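Long-range contacts in B-type Cna protein (Enterococcus faecium, PDB 6FWY), which is of unknown function but carries a thioester domain, a module thought to let bacterial surface proteins bind their targets covalently: residues Y24-M29 against V123-N128; M37-F42 against E101-T106; T190-K195 against T232-G237; F159-S164 against K268-L273; K69-G74 against P246-G251. All blocks are in the same frame, centred on the assembly; numbering follows the deposited sequence.

Starting from the N terminus, segments 24-29, 37-42 and 69-74 open interactions 1, 2 and 5. Segment 101-106 then closes interaction 2 inside the loop that 123-128 closes as interaction 1, and the two touch through Tyr-24, Ile-25 and Tyr-104. Segments 159-164 and 190-195 open interactions 4 and 3. Strand 231-250 closes interaction 3 first and interaction 5 near its far end, and 268-273 closes interaction 4. Interaction 3 is thus nested in both 4 and 5, whereas interaction 5 crosses 1, 2 and 4, pairing strand 67-73 with the distal part of strand 231-250 in the larger sheet. Centres of interactions 1 and 3 lie about 62 Å apart, on opposite sides of the chain's centre.

Interaction 1 (Y24-M29 against V123-N128); sequences YIRVNM and VWSHPN
Arg-26 meets the loop 123-128 twice, once with its backbone and once with its guanidinium. Its N donates to Val-123 O (3.0 Å), and Val-123 N returns a bond to Arg-26 O (2.7 Å). The side chain, bent at chi3 (-72°), swings back so that NE reaches Ser-125 O (2.9 Å) from above the carbonyl plane, while NH2 meets Ser-125 OG (2.9 Å) almost exactly in the guanidinium plane. Gripped side-on by two nitrogens, Ser-125 fixes the rotation of the group. The packing is equally close beside the backbone ladder, where Ile-25 and Trp-124 point the same way and Ile-25 CG2 lies 3.5 Å from Trp-124 CE3. The buried His-126 ring, flanked by Trp-36 and His-129, presents ND1 edge-on to Ile-25 O, a straight (169°) but weak bond of 3.5 Å. This is a one-bridge antiparallel pairing of strands 26-29 and 122-123 at an edge of the larger sheet, and the loop leaves it through an inverse gamma turn centred on Trp-124, whose ring also makes a cation-pi contact with Lys-138. Toward the solvent the exposed Pro-127 merely lays CD 3.8 Å above one face of the Arg-26 guanidinium, offset toward its rim. Peripheral too is the partly exposed Asn-28, with ND2 3.5 Å from Val-123 CG2 and OD1 taken by Asn-34.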
# COMPACT_ATOMS: atom_id res chain seq x y z
N TYR A 24 -2.82 28.35 4.48
CA TYR A 24 -4.16 28.93 4.32
C TYR A 24 -4.98 28.95 5.62
O TYR A 24 -6.12 29.40 5.63
CB TYR A 24 -4.93 28.10 3.29
CG TYR A 24 -4.32 28.21 1.93
CD1 TYR A 24 -3.30 27.35 1.55
CD2 TYR A 24 -4.75 29.18 1.03
CE1 TYR A 24 -2.72 27.46 0.30
CE2 TYR A 24 -4.19 29.27 -0.23
CZ TYR A 24 -3.19 28.40 -0.59
OH TYR A 24 -2.64 28.52 -1.83
N ILE A 25 -4.37 28.44 6.69
CA ILE A 25 -4.95 28.32 8.01
C ILE A 25 -3.88 28.66 9.03
O ILE A 25 -2.71 28.78 8.70
CB ILE A 25 -5.53 26.90 8.28
CG1 ILE A 25 -4.46 25.80 8.26
CG2 ILE A 25 -6.64 26.56 7.27
CD1 ILE A 25 -3.76 25.52 9.57
N ARG A 26 -4.29 28.79 10.28
CA ARG A 26 -3.38 28.91 11.42
C ARG A 26 -3.87 27.92 12.46
O ARG A 26 -4.93 27.33 12.30
CB ARG A 26 -3.37 30.35 11.95
CG ARG A 26 -2.83 31.35 10.93
CD ARG A 26 -3.07 32.78 11.30
NE ARG A 26 -4.47 33.16 11.16
CZ ARG A 26 -5.01 34.29 11.66
NH1 ARG A 26 -4.26 35.16 12.31
NH2 ARG A 26 -6.29 34.54 11.48
N VAL A 27 -3.08 27.74 13.52
CA VAL A 27 -3.44 26.82 14.59
C VAL A 27 -3.17 27.46 15.95
O VAL A 27 -2.04 27.93 16.20
CB VAL A 27 -2.67 25.49 14.52
CG1 VAL A 27 -3.12 24.54 15.62
CG2 VAL A 27 -2.82 24.83 13.15
N ASN A 28 -4.21 27.44 16.80
CA ASN A 28 -4.05 27.71 18.22
C ASN A 28 -3.30 26.55 18.87
O ASN A 28 -3.85 25.50 19.15
CB ASN A 28 -5.42 27.91 18.92
CG ASN A 28 -6.14 29.15 18.42
OD1 ASN A 28 -5.53 30.17 18.12
ND2 ASN A 28 -7.46 29.05 18.31
N MET A 29 -2.01 26.76 19.04
CA MET A 29 -1.14 25.82 19.68
C MET A 29 -1.10 26.16 21.14
O MET A 29 -1.36 27.31 21.50
CB MET A 29 0.26 25.93 19.07
CG MET A 29 0.34 25.30 17.68
SD MET A 29 -0.07 23.53 17.55
CE MET A 29 1.53 22.73 17.79
N VAL A 123 -7.53 27.28 13.09
CA VAL A 123 -8.13 28.59 12.79
C VAL A 123 -8.28 28.73 11.26
O VAL A 123 -7.28 28.78 10.54
CB VAL A 123 -7.28 29.76 13.38
CG1 VAL A 123 -7.88 31.12 13.05
CG2 VAL A 123 -7.19 29.62 14.89
N TRP A 124 -9.51 28.82 10.79
CA TRP A 124 -9.82 28.76 9.35
C TRP A 124 -9.74 30.12 8.70
O TRP A 124 -10.71 30.62 8.14
CB TRP A 124 -11.18 28.10 9.12
CG TRP A 124 -11.18 26.68 9.57
CD1 TRP A 124 -11.67 26.18 10.74
CD2 TRP A 124 -10.59 25.57 8.88
NE1 TRP A 124 -11.45 24.83 10.81
CE2 TRP A 124 -10.78 24.42 9.68
CE3 TRP A 124 -9.92 25.43 7.65
CZ2 TRP A 124 -10.35 23.16 9.31
CZ3 TRP A 124 -9.47 24.17 7.27
CH2 TRP A 124 -9.69 23.04 8.10
N SER A 125 -8.55 30.72 8.78
CA SER A 125 -8.29 32.03 8.19
C SER A 125 -6.79 32.30 8.28
O SER A 125 -6.11 31.77 9.16
CB SER A 125 -9.07 33.16 8.90
OG SER A 125 -8.63 33.31 10.24
N HIS A 126 -6.30 33.11 7.36
CA HIS A 126 -4.89 33.50 7.28
C HIS A 126 -4.81 34.91 6.66
O HIS A 126 -5.48 35.18 5.66
CB HIS A 126 -4.13 32.48 6.44
CG HIS A 126 -2.64 32.63 6.50
ND1 HIS A 126 -1.84 31.78 7.22
CD2 HIS A 126 -1.81 33.55 5.95
CE1 HIS A 126 -0.58 32.17 7.11
NE2 HIS A 126 -0.55 33.25 6.36
N PRO A 127 -3.97 35.81 7.22
CA PRO A 127 -3.91 37.22 6.73
C PRO A 127 -3.50 37.45 5.26
O PRO A 127 -3.77 38.52 4.72
CB PRO A 127 -2.90 37.89 7.67
CG PRO A 127 -2.16 36.78 8.33
CD PRO A 127 -3.09 35.60 8.39
N ASN A 128 -2.87 36.46 4.63
CA ASN A 128 -2.34 36.54 3.25
C ASN A 128 -3.21 35.81 2.22
O ASN A 128 -2.84 35.74 1.05
CB ASN A 128 -0.91 35.95 3.18
CG ASN A 128 0.10 36.79 3.94
OD1 ASN A 128 -0.19 37.92 4.35
ND2 ASN A 128 1.29 36.23 4.16

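Interaction 2 (M37-F42 against E101-T106); sequences MISSQF and EAWYAT
Trp-103 and Tyr-104, successive residues of helix 99-113, carry a helix-on-sheet packing against strand 32-44. The short axes of 39-42 and 101-106 approach to 10.1 Å at 103°, so the helix runs almost square across the strand and only its side chains bridge the gap. The side chain of Trp-103 sets out toward the strand and offers one indole face to Gln-41. The glutamine has CG anti to its own N (chi1 -169°), which lays the aliphatic chain over the ring: CG stands 3.7 Å from the centroid of the five-membered ring and 14° off its normal, a CH-pi contact. OE1 follows over the same ring, 3.4 Å from Trp-103 CG, with the amide turned nearly perpendicular to the indole, while NE2 is held by Thr-17 on the adjoining strand 11-21. The benzo end of the indole pushes against the backbone, with CZ2 3.3 Å from Gln-41 N. Trp-103 NE1 is satisfied by a water (2.9 Å) that also accepts from Phe-42 N, which would help hold the indole's rotation. The next residue, Tyr-104, extends its ring to Met-37, where OH donates to Met-37 O (2.6 Å) on a carbonyl lone pair and near the plane of its own ring. The buried phenol thus pairs with a carbonyl in the irregular part of strand 32-44, just before 39-42. Tyr-51 of strand 49-52 also meets the indole, as the helix packs across one face of an antiparallel sheet.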
# COMPACT_ATOMS: atom_id res chain seq x y z
N MET A 37 1.25 27.78 9.94
CA MET A 37 1.66 26.43 9.57
C MET A 37 2.14 26.43 8.12
O MET A 37 1.41 26.05 7.21
CB MET A 37 0.51 25.46 9.80
CG MET A 37 0.17 25.26 11.27
SD MET A 37 1.50 24.46 12.17
CE MET A 37 1.04 24.71 13.85
N ILE A 38 3.38 26.88 7.95
CA ILE A 38 4.00 27.00 6.64
C ILE A 38 4.48 25.59 6.23
O ILE A 38 4.61 24.68 7.08
CB ILE A 38 5.18 28.00 6.62
CG1 ILE A 38 6.45 27.40 7.27
CG2 ILE A 38 4.80 29.33 7.26
CD1 ILE A 38 7.63 28.33 7.38
N SER A 39 4.72 25.42 4.93
CA SER A 39 5.21 24.15 4.41
C SER A 39 5.87 24.30 3.05
O SER A 39 5.57 25.23 2.28
CB SER A 39 4.09 23.13 4.31
OG SER A 39 4.62 21.83 4.30
N SER A 40 6.77 23.35 2.79
CA SER A 40 7.43 23.20 1.49
C SER A 40 7.08 21.84 0.91
O SER A 40 7.20 20.82 1.58
CB SER A 40 8.94 23.27 1.66
OG SER A 40 9.36 24.55 2.05
N GLN A 41 6.67 21.82 -0.35
CA GLN A 41 6.33 20.56 -1.00
C GLN A 41 7.62 19.80 -1.36
O GLN A 41 8.59 20.39 -1.87
CB GLN A 41 5.49 20.83 -2.24
CG GLN A 41 4.85 19.60 -2.87
CD GLN A 41 4.12 19.94 -4.15
OE1 GLN A 41 2.89 20.02 -4.19
NE2 GLN A 41 4.88 20.22 -5.19
N PHE A 42 7.63 18.50 -1.07
CA PHE A 42 8.75 17.64 -1.39
C PHE A 42 8.30 16.25 -1.89
O PHE A 42 7.15 15.83 -1.66
CB PHE A 42 9.70 17.50 -0.20
CG PHE A 42 9.09 16.84 1.01
CD1 PHE A 42 8.33 17.58 1.92
CD2 PHE A 42 9.27 15.47 1.24
CE1 PHE A 42 7.79 16.98 3.04
CE2 PHE A 42 8.72 14.86 2.36
CZ PHE A 42 7.98 15.62 3.26
N GLU A 101 -3.37 24.47 -3.16
CA GLU A 101 -4.46 24.29 -2.18
C GLU A 101 -4.74 22.81 -1.92
O GLU A 101 -4.95 22.42 -0.78
CB GLU A 101 -5.75 24.98 -2.65
CG GLU A 101 -5.71 26.50 -2.59
CD GLU A 101 -6.88 27.20 -3.25
OE1 GLU A 101 -7.95 26.55 -3.47
OE2 GLU A 101 -6.74 28.40 -3.55
N ALA A 102 -4.76 22.00 -2.98
CA ALA A 102 -5.01 20.55 -2.85
C ALA A 102 -3.89 19.88 -2.06
O ALA A 102 -4.15 19.12 -1.13
CB ALA A 102 -5.19 19.91 -4.22
N TRP A 103 -2.65 20.17 -2.42
CA TRP A 103 -1.50 19.66 -1.68
C TRP A 103 -1.53 20.08 -0.20
O TRP A 103 -1.33 19.24 0.68
CB TRP A 103 -0.20 20.11 -2.33
CG TRP A 103 0.98 20.06 -1.38
CD1 TRP A 103 1.57 18.95 -0.87
CD2 TRP A 103 1.66 21.17 -0.83
NE1 TRP A 103 2.60 19.30 -0.03
CE2 TRP A 103 2.67 20.67 0.01
CE3 TRP A 103 1.51 22.56 -0.96
CZ2 TRP A 103 3.55 21.50 0.72
CZ3 TRP A 103 2.37 23.39 -0.25
CH2 TRP A 103 3.38 22.86 0.57
N TYR A 104 -1.78 21.36 0.08
CA TYR A 104 -1.77 21.85 1.46
C TYR A 104 -2.88 21.21 2.29
O TYR A 104 -2.67 20.86 3.47
CB TYR A 104 -1.87 23.38 1.52
CG TYR A 104 -1.67 23.93 2.91
CD1 TYR A 104 -0.39 24.15 3.41
CD2 TYR A 104 -2.75 24.25 3.71
CE1 TYR A 104 -0.20 24.67 4.69
CE2 TYR A 104 -2.57 24.77 4.98
CZ TYR A 104 -1.29 24.98 5.46
OH TYR A 104 -1.11 25.50 6.71
N ALA A 105 -4.07 21.09 1.70
CA ALA A 105 -5.19 20.37 2.32
C ALA A 105 -4.78 18.98 2.73
O ALA A 105 -5.13 18.54 3.82
CB ALA A 105 -6.37 20.28 1.36
N THR A 106 -4.03 18.30 1.88
CA THR A 106 -3.56 16.96 2.19
C THR A 106 -2.52 17.00 3.33
O THR A 106 -2.57 16.18 4.23
CB THR A 106 -3.03 16.23 0.93
OG1 THR A 106 -3.93 16.41 -0.16
CG2 THR A 106 -2.89 14.76 1.18
O HOH W 1 5.06 17.74 0.41

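Interaction 3 (T190-K195 against T232-G237)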
# COMPACT_ATOMS: atom_id res chain seq x y z
N THR A 190 4.16 -24.85 -2.41
CA THR A 190 4.87 -25.68 -1.44
C THR A 190 3.98 -26.87 -1.11
O THR A 190 2.83 -26.71 -0.71
CB THR A 190 5.18 -24.92 -0.13
OG1 THR A 190 6.13 -23.89 -0.41
CG2 THR A 190 5.81 -25.82 0.93
N PHE A 191 4.53 -28.07 -1.28
CA PHE A 191 3.81 -29.30 -0.97
C PHE A 191 4.07 -29.69 0.47
O PHE A 191 5.21 -29.77 0.90
CB PHE A 191 4.16 -30.39 -1.97
CG PHE A 191 3.62 -30.09 -3.34
CD1 PHE A 191 2.33 -30.44 -3.69
CD2 PHE A 191 4.39 -29.39 -4.24
CE1 PHE A 191 1.82 -30.11 -4.94
CE2 PHE A 191 3.90 -29.04 -5.50
CZ PHE A 191 2.61 -29.40 -5.85
N THR A 192 2.98 -29.87 1.22
CA THR A 192 3.04 -30.10 2.66
C THR A 192 2.87 -31.57 3.03
O THR A 192 2.92 -31.91 4.20
CB THR A 192 1.97 -29.25 3.37
OG1 THR A 192 0.71 -29.46 2.73
CG2 THR A 192 2.34 -27.78 3.27
N SER A 193 2.70 -32.43 2.03
CA SER A 193 2.76 -33.88 2.18
C SER A 193 3.65 -34.46 1.09
O SER A 193 4.17 -33.73 0.25
CB SER A 193 1.36 -34.49 2.07
OG SER A 193 0.83 -34.33 0.76
N ALA A 194 3.81 -35.78 1.12
CA ALA A 194 4.53 -36.52 0.10
C ALA A 194 3.94 -36.30 -1.29
O ALA A 194 2.73 -36.36 -1.46
CB ALA A 194 4.53 -38.01 0.45
N LYS A 195 4.80 -36.04 -2.26
CA LYS A 195 4.38 -35.92 -3.66
C LYS A 195 4.43 -37.31 -4.30
O LYS A 195 5.47 -37.97 -4.23
CB LYS A 195 5.30 -34.98 -4.42
CG LYS A 195 5.09 -33.53 -4.05
CD LYS A 195 6.29 -32.65 -4.28
CE LYS A 195 6.41 -32.33 -5.75
NZ LYS A 195 7.37 -31.21 -5.91
N THR A 232 -4.06 -38.97 -0.98
CA THR A 232 -4.20 -37.53 -1.00
C THR A 232 -2.85 -36.83 -1.07
O THR A 232 -1.81 -37.37 -0.68
CB THR A 232 -4.92 -37.01 0.26
OG1 THR A 232 -4.16 -37.38 1.42
CG2 THR A 232 -6.33 -37.60 0.37
N LEU A 233 -2.92 -35.60 -1.53
CA LEU A 233 -1.79 -34.70 -1.62
C LEU A 233 -2.28 -33.36 -1.06
O LEU A 233 -3.41 -32.97 -1.33
CB LEU A 233 -1.45 -34.54 -3.10
CG LEU A 233 -0.42 -33.52 -3.52
CD1 LEU A 233 0.91 -33.85 -2.84
CD2 LEU A 233 -0.29 -33.60 -5.03
N SER A 234 -1.45 -32.66 -0.31
CA SER A 234 -1.81 -31.32 0.16
C SER A 234 -0.74 -30.31 -0.21
O SER A 234 0.43 -30.63 -0.29
CB SER A 234 -2.10 -31.33 1.67
OG SER A 234 -0.95 -31.65 2.42
N PHE A 235 -1.16 -29.07 -0.46
CA PHE A 235 -0.24 -27.98 -0.79
C PHE A 235 -0.81 -26.61 -0.45
O PHE A 235 -1.99 -26.48 -0.12
CB PHE A 235 0.16 -28.04 -2.27
CG PHE A 235 -0.94 -27.70 -3.24
CD1 PHE A 235 -1.87 -28.65 -3.63
CD2 PHE A 235 -1.04 -26.43 -3.78
CE1 PHE A 235 -2.90 -28.33 -4.52
CE2 PHE A 235 -2.05 -26.09 -4.67
CZ PHE A 235 -2.99 -27.05 -5.04
N LYS A 236 0.05 -25.60 -0.55
CA LYS A 236 -0.34 -24.19 -0.50
C LYS A 236 0.48 -23.42 -1.52
O LYS A 236 1.48 -23.92 -2.04
CB LYS A 236 -0.11 -23.59 0.89
CG LYS A 236 1.32 -23.65 1.37
CD LYS A 236 1.67 -22.71 2.49
CE LYS A 236 3.18 -22.76 2.72
NZ LYS A 236 3.56 -22.06 3.99
N GLY A 237 0.06 -22.19 -1.77
CA GLY A 237 0.80 -21.24 -2.58
C GLY A 237 1.27 -20.11 -1.70
O GLY A 237 0.62 -19.80 -0.71
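Thr-190 and Lys-236 form the regular part of this antiparallel pairing, and their two backbone bonds, Thr-190 N to Lys-236 O (2.9 Å) and Lys-236 N to Thr-190 O (3.0 Å), define a hydrogen-bonded pair. A third backbone bond, Thr-192 N to Ser-234 O (3.1 Å), comes from a residue already past the end of strand 185-191, with psi near 0°.

Hydroxyl groups take over from there. Thr-192 OG1 and Ser-234 OG share a bond of 2.8 Å, and Ser-193 OG accepts from Ser-234 N (3.0 Å). The Ser-193 hydroxyl sits between its own N and carbonyl carbon (chi1 67°), which directs it at the strand, where it replaces a backbone carbonyl as the partner of Ser-234 N.

The apolar contacts gather on the opposite face from Thr-190 and Lys-236. Phe-191 and Phe-235, a non-hydrogen-bonded pair, lie side by side and point the same way, but their rings meet obliquely with planes 44° apart, and the closest approach is Phe-191 CD1 to Phe-235 CB (3.5 Å). Leu-233 CD1 packs at 3.8 Å from Phe-191 CD1. Phe-235 continues edge-to-face onto Tyr-177 and touches Phe-220 and Ile-222, so this face turns to the five-stranded sheet.

Charge enters on the other face, where Lys-236 NZ forms a salt bridge with Asp-269. The two faces therefore differ in chemistry: the aromatic one faces another sheet, whereas the hydroxyl and charged one, with the exposed Thr-192, suits a water-facing surface, and serine and threonine hydroxyls continue the pairing beyond the last regular bridge.

Interaction 4 (F159-S164 against K268-L273); sequences FSITAS and KDSKSL
Ile-161 and Leu-273 meet where strand 159-169, an outermost strand of the five-stranded sheet, faces strand 258-277 of the larger sheet near a break in the latter, consistent with two sheets packing face to face, as in a beta sandwich. The segments run almost parallel, 12° apart end to end, and the contact is made by side chains and water rather than by a backbone ladder. In the first shell, Leu-273 crosses Ile-161 at about a right angle and presses CD1 to 3.4 Å from Ile-161 CG2, tighter than usual for two carbons. Leu-273 CD2 lies 3.5 Å from Ile-161 O. The leucine's chi2 of 127° is far from staggered, which is consistent with some strain in this fit. The other branch of Ile-161 takes a different partner, with CD1 3.9 Å from Ser-270 OG.

A trans chi1 (174°) extends the Phe-159 ring toward segment 268-273: CD2 comes 3.2 Å from Lys-268 O, and CE2 3.6 Å from Ser-270 N. The Phe-159 side chain also touches Ala-187 and Ala-239 of the larger sheet.

The second shell sets the shape of segment 268-273. Backbone bonds between Lys-268 and Ala-239 and between Ser-270 and Gly-237 tie it to strand 231-250, while Tyr-177 packs on both Ile-161 and Leu-273. Ser-270 OG accepts from Gly-237 N and donates to Lys-271 O (2.7 Å), which is consistent with stabilising the turn of the chain after Ser-270. A single water finishes the joint, accepting from Ile-161 N at 3.0 Å and from Lys-271 N at 3.2 Å.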
# COMPACT_ATOMS: atom_id res chain seq x y z
N PHE A 159 -5.10 -12.84 -1.78
CA PHE A 159 -4.55 -13.97 -2.54
C PHE A 159 -5.31 -15.25 -2.23
O PHE A 159 -5.52 -15.59 -1.07
CB PHE A 159 -3.06 -14.13 -2.26
CG PHE A 159 -2.45 -15.34 -2.90
CD1 PHE A 159 -2.64 -15.61 -4.26
CD2 PHE A 159 -1.68 -16.21 -2.15
CE1 PHE A 159 -2.07 -16.74 -4.85
CE2 PHE A 159 -1.12 -17.33 -2.72
CZ PHE A 159 -1.31 -17.60 -4.09
N SER A 160 -5.70 -15.96 -3.29
CA SER A 160 -6.38 -17.23 -3.14
C SER A 160 -6.04 -18.22 -4.26
O SER A 160 -5.78 -17.82 -5.40
CB SER A 160 -7.89 -17.01 -3.10
OG SER A 160 -8.34 -16.48 -4.32
N ILE A 161 -6.02 -19.50 -3.89
CA ILE A 161 -5.99 -20.61 -4.82
C ILE A 161 -7.24 -21.42 -4.54
O ILE A 161 -7.45 -21.84 -3.42
CB ILE A 161 -4.72 -21.46 -4.63
CG1 ILE A 161 -3.48 -20.61 -4.94
CG2 ILE A 161 -4.78 -22.72 -5.49
CD1 ILE A 161 -2.17 -21.27 -4.68
N THR A 162 -8.06 -21.63 -5.56
CA THR A 162 -9.35 -22.31 -5.42
C THR A 162 -9.50 -23.42 -6.47
O THR A 162 -9.29 -23.18 -7.66
CB THR A 162 -10.50 -21.28 -5.57
OG1 THR A 162 -10.20 -20.13 -4.78
CG2 THR A 162 -11.85 -21.87 -5.12
N ALA A 163 -9.85 -24.61 -6.03
CA ALA A 163 -10.10 -25.76 -6.91
C ALA A 163 -11.32 -25.44 -7.75
O ALA A 163 -12.32 -24.97 -7.21
CB ALA A 163 -10.34 -27.02 -6.10
N SER A 164 -11.20 -25.64 -9.06
CA SER A 164 -12.30 -25.38 -10.00
C SER A 164 -12.90 -26.66 -10.56
O SER A 164 -14.13 -26.75 -10.69
CB SER A 164 -11.82 -24.47 -11.14
OG SER A 164 -10.64 -25.00 -11.74
N LYS A 268 2.64 -13.69 0.77
CA LYS A 268 1.40 -14.05 1.44
C LYS A 268 0.90 -15.43 1.02
O LYS A 268 0.82 -15.71 -0.17
CB LYS A 268 0.31 -13.02 1.15
CG LYS A 268 -0.95 -13.20 2.00
CD LYS A 268 -1.79 -11.93 2.01
CE LYS A 268 -3.07 -12.14 2.78
NZ LYS A 268 -3.49 -10.79 3.28
N ASP A 269 0.55 -16.25 2.00
CA ASP A 269 0.08 -17.62 1.78
C ASP A 269 -1.39 -17.70 1.40
O ASP A 269 -2.22 -16.94 1.89
CB ASP A 269 0.26 -18.47 3.04
CG ASP A 269 1.70 -18.88 3.27
OD1 ASP A 269 2.57 -18.53 2.46
OD2 ASP A 269 1.98 -19.59 4.27
N SER A 270 -1.70 -18.68 0.54
CA SER A 270 -3.06 -19.14 0.31
C SER A 270 -3.48 -20.01 1.49
O SER A 270 -2.68 -20.31 2.36
CB SER A 270 -3.10 -20.00 -0.96
OG SER A 270 -2.48 -21.26 -0.75
N LYS A 271 -4.72 -20.47 1.45
CA LYS A 271 -5.11 -21.60 2.29
C LYS A 271 -4.46 -22.93 1.85
O LYS A 271 -3.89 -23.04 0.77
CB LYS A 271 -6.63 -21.77 2.26
CG LYS A 271 -7.39 -20.56 2.77
CD LYS A 271 -8.79 -20.49 2.16
CE LYS A 271 -9.50 -19.22 2.63
NZ LYS A 271 -10.95 -19.50 2.76
N SER A 272 -4.58 -23.93 2.71
CA SER A 272 -4.17 -25.28 2.42
C SER A 272 -5.21 -25.97 1.54
O SER A 272 -6.40 -25.90 1.81
CB SER A 272 -3.99 -26.06 3.72
OG SER A 272 -3.50 -27.38 3.46
N LEU A 273 -4.74 -26.64 0.49
CA LEU A 273 -5.60 -27.37 -0.45
C LEU A 273 -5.22 -28.83 -0.48
O LEU A 273 -4.06 -29.15 -0.28
CB LEU A 273 -5.42 -26.78 -1.85
CG LEU A 273 -5.86 -25.32 -1.94
CD1 LEU A 273 -4.77 -24.44 -2.53
CD2 LEU A 273 -7.14 -25.23 -2.75
O HOH W 2 -6.68 -19.85 -0.96

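Interaction 5 (K69-G74 against P246-G251); sequences KYKGAG and PFTFDG
Lys-71 and Gly-72 together face Thr-248 in a classic beta bulge, which shifts the antiparallel register of strands 67-73 and 231-250 by one residue. Both amides donate to the same acceptor, Lys-71 N to Thr-248 O at 2.9 Å and Gly-72 N to Thr-248 O at 3.3 Å, and they arrive from the same face of the carbonyl plane. Gly-72 O is gripped twice in turn, by Thr-248 N (2.8 Å) and by Thr-248 OG1 (3.0 Å). A chi1 of 62° turns this hydroxyl back over its own backbone toward Gly-72 O, which it meets from well above the carbonyl plane, 51° out. Beyond the bulge, Gly-74 N donates to Pro-246 O (2.8 Å), and a water joins Pro-246 O to Gly-74 O. On the apolar side, Phe-247 CD1 lies near the plane of the Tyr-70 ring, at its edge, 3.7 Å from Tyr-70 CE1, and the two side chains are set obliquely, while Phe-249 CD1 lies 3.5 Å from Tyr-70 CA. Phe-247 and Phe-249 continue onto Ile-262 of strand 258-277. The ladder thus stays hydrogen-bonded through the extra residue, since each of two carbonyls takes two donors, and aromatic packing further joins strand 67-73 to strand 231-250.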
# COMPACT_ATOMS: atom_id res chain seq x y z
N LYS A 69 16.50 7.35 7.67
CA LYS A 69 16.34 5.89 7.86
C LYS A 69 14.86 5.56 8.09
O LYS A 69 14.08 6.40 8.54
CB LYS A 69 17.18 5.45 9.05
CG LYS A 69 17.40 3.98 9.31
CD LYS A 69 17.92 3.85 10.75
CE LYS A 69 18.12 2.39 11.19
NZ LYS A 69 17.65 2.11 12.59
N TYR A 70 14.50 4.32 7.74
CA TYR A 70 13.16 3.77 7.98
C TYR A 70 12.76 3.87 9.44
O TYR A 70 13.57 3.61 10.32
CB TYR A 70 13.11 2.30 7.55
CG TYR A 70 11.81 1.60 7.86
CD1 TYR A 70 10.66 1.94 7.17
CD2 TYR A 70 11.73 0.60 8.84
CE1 TYR A 70 9.44 1.30 7.43
CE2 TYR A 70 10.52 -0.06 9.09
CZ TYR A 70 9.38 0.30 8.39
OH TYR A 70 8.17 -0.29 8.64
N LYS A 71 11.52 4.29 9.69
CA LYS A 71 10.99 4.41 11.04
C LYS A 71 9.88 3.39 11.30
O LYS A 71 9.93 2.68 12.28
CB LYS A 71 10.48 5.83 11.27
CG LYS A 71 9.97 6.09 12.67
CD LYS A 71 9.45 7.53 12.73
CE LYS A 71 8.46 7.78 13.87
NZ LYS A 71 9.12 7.78 15.20
N GLY A 72 8.86 3.37 10.43
CA GLY A 72 7.74 2.45 10.60
C GLY A 72 6.75 2.43 9.45
O GLY A 72 6.89 3.16 8.45
N ALA A 73 5.76 1.55 9.60
CA ALA A 73 4.75 1.33 8.56
C ALA A 73 3.61 2.28 8.81
O ALA A 73 3.11 2.36 9.91
CB ALA A 73 4.27 -0.11 8.61
N GLY A 74 3.19 3.01 7.79
CA GLY A 74 2.05 3.94 7.92
C GLY A 74 0.74 3.21 8.13
O GLY A 74 0.52 2.13 7.58
N PRO A 246 2.22 3.02 2.53
CA PRO A 246 2.85 4.19 3.14
C PRO A 246 3.84 3.81 4.22
O PRO A 246 3.54 2.96 5.05
CB PRO A 246 1.65 4.94 3.76
CG PRO A 246 0.71 3.87 4.12
CD PRO A 246 0.85 2.83 3.03
N PHE A 247 5.00 4.46 4.21
CA PHE A 247 6.03 4.24 5.23
C PHE A 247 6.54 5.57 5.79
O PHE A 247 6.55 6.59 5.09
CB PHE A 247 7.19 3.43 4.65
CG PHE A 247 6.78 2.05 4.19
CD1 PHE A 247 6.59 1.02 5.10
CD2 PHE A 247 6.56 1.81 2.85
CE1 PHE A 247 6.20 -0.23 4.68
CE2 PHE A 247 6.19 0.53 2.40
CZ PHE A 247 6.01 -0.49 3.32
N THR A 248 6.93 5.55 7.05
CA THR A 248 7.44 6.73 7.73
C THR A 248 8.94 6.63 7.89
O THR A 248 9.49 5.53 8.08
CB THR A 248 6.84 6.88 9.14
OG1 THR A 248 7.21 5.74 9.92
CG2 THR A 248 5.31 6.99 9.05
N PHE A 249 9.59 7.79 7.83
CA PHE A 249 11.03 7.92 7.93
C PHE A 249 11.48 8.92 9.00
O PHE A 249 10.82 9.92 9.25
CB PHE A 249 11.61 8.26 6.57
CG PHE A 249 11.41 7.17 5.56
CD1 PHE A 249 12.25 6.06 5.52
CD2 PHE A 249 10.30 7.20 4.73
CE1 PHE A 249 12.04 5.05 4.62
CE2 PHE A 249 10.07 6.16 3.83
CZ PHE A 249 10.96 5.09 3.77
N ASP A 250 12.65 8.64 9.57
CA ASP A 250 13.11 9.28 10.79
C ASP A 250 13.94 10.53 10.50
O ASP A 250 15.03 10.45 9.98
CB ASP A 250 13.90 8.24 11.60
CG ASP A 250 14.32 8.73 12.99
OD1 ASP A 250 14.13 9.89 13.38
OD2 ASP A 250 14.92 7.89 13.68
N GLY A 251 13.38 11.69 10.84
CA GLY A 251 14.07 12.99 10.77
C GLY A 251 15.04 13.29 11.90
O GLY A 251 15.68 14.35 11.89
O HOH W 3 17.33 8.98 9.82
O HOH W 4 1.70 0.58 5.38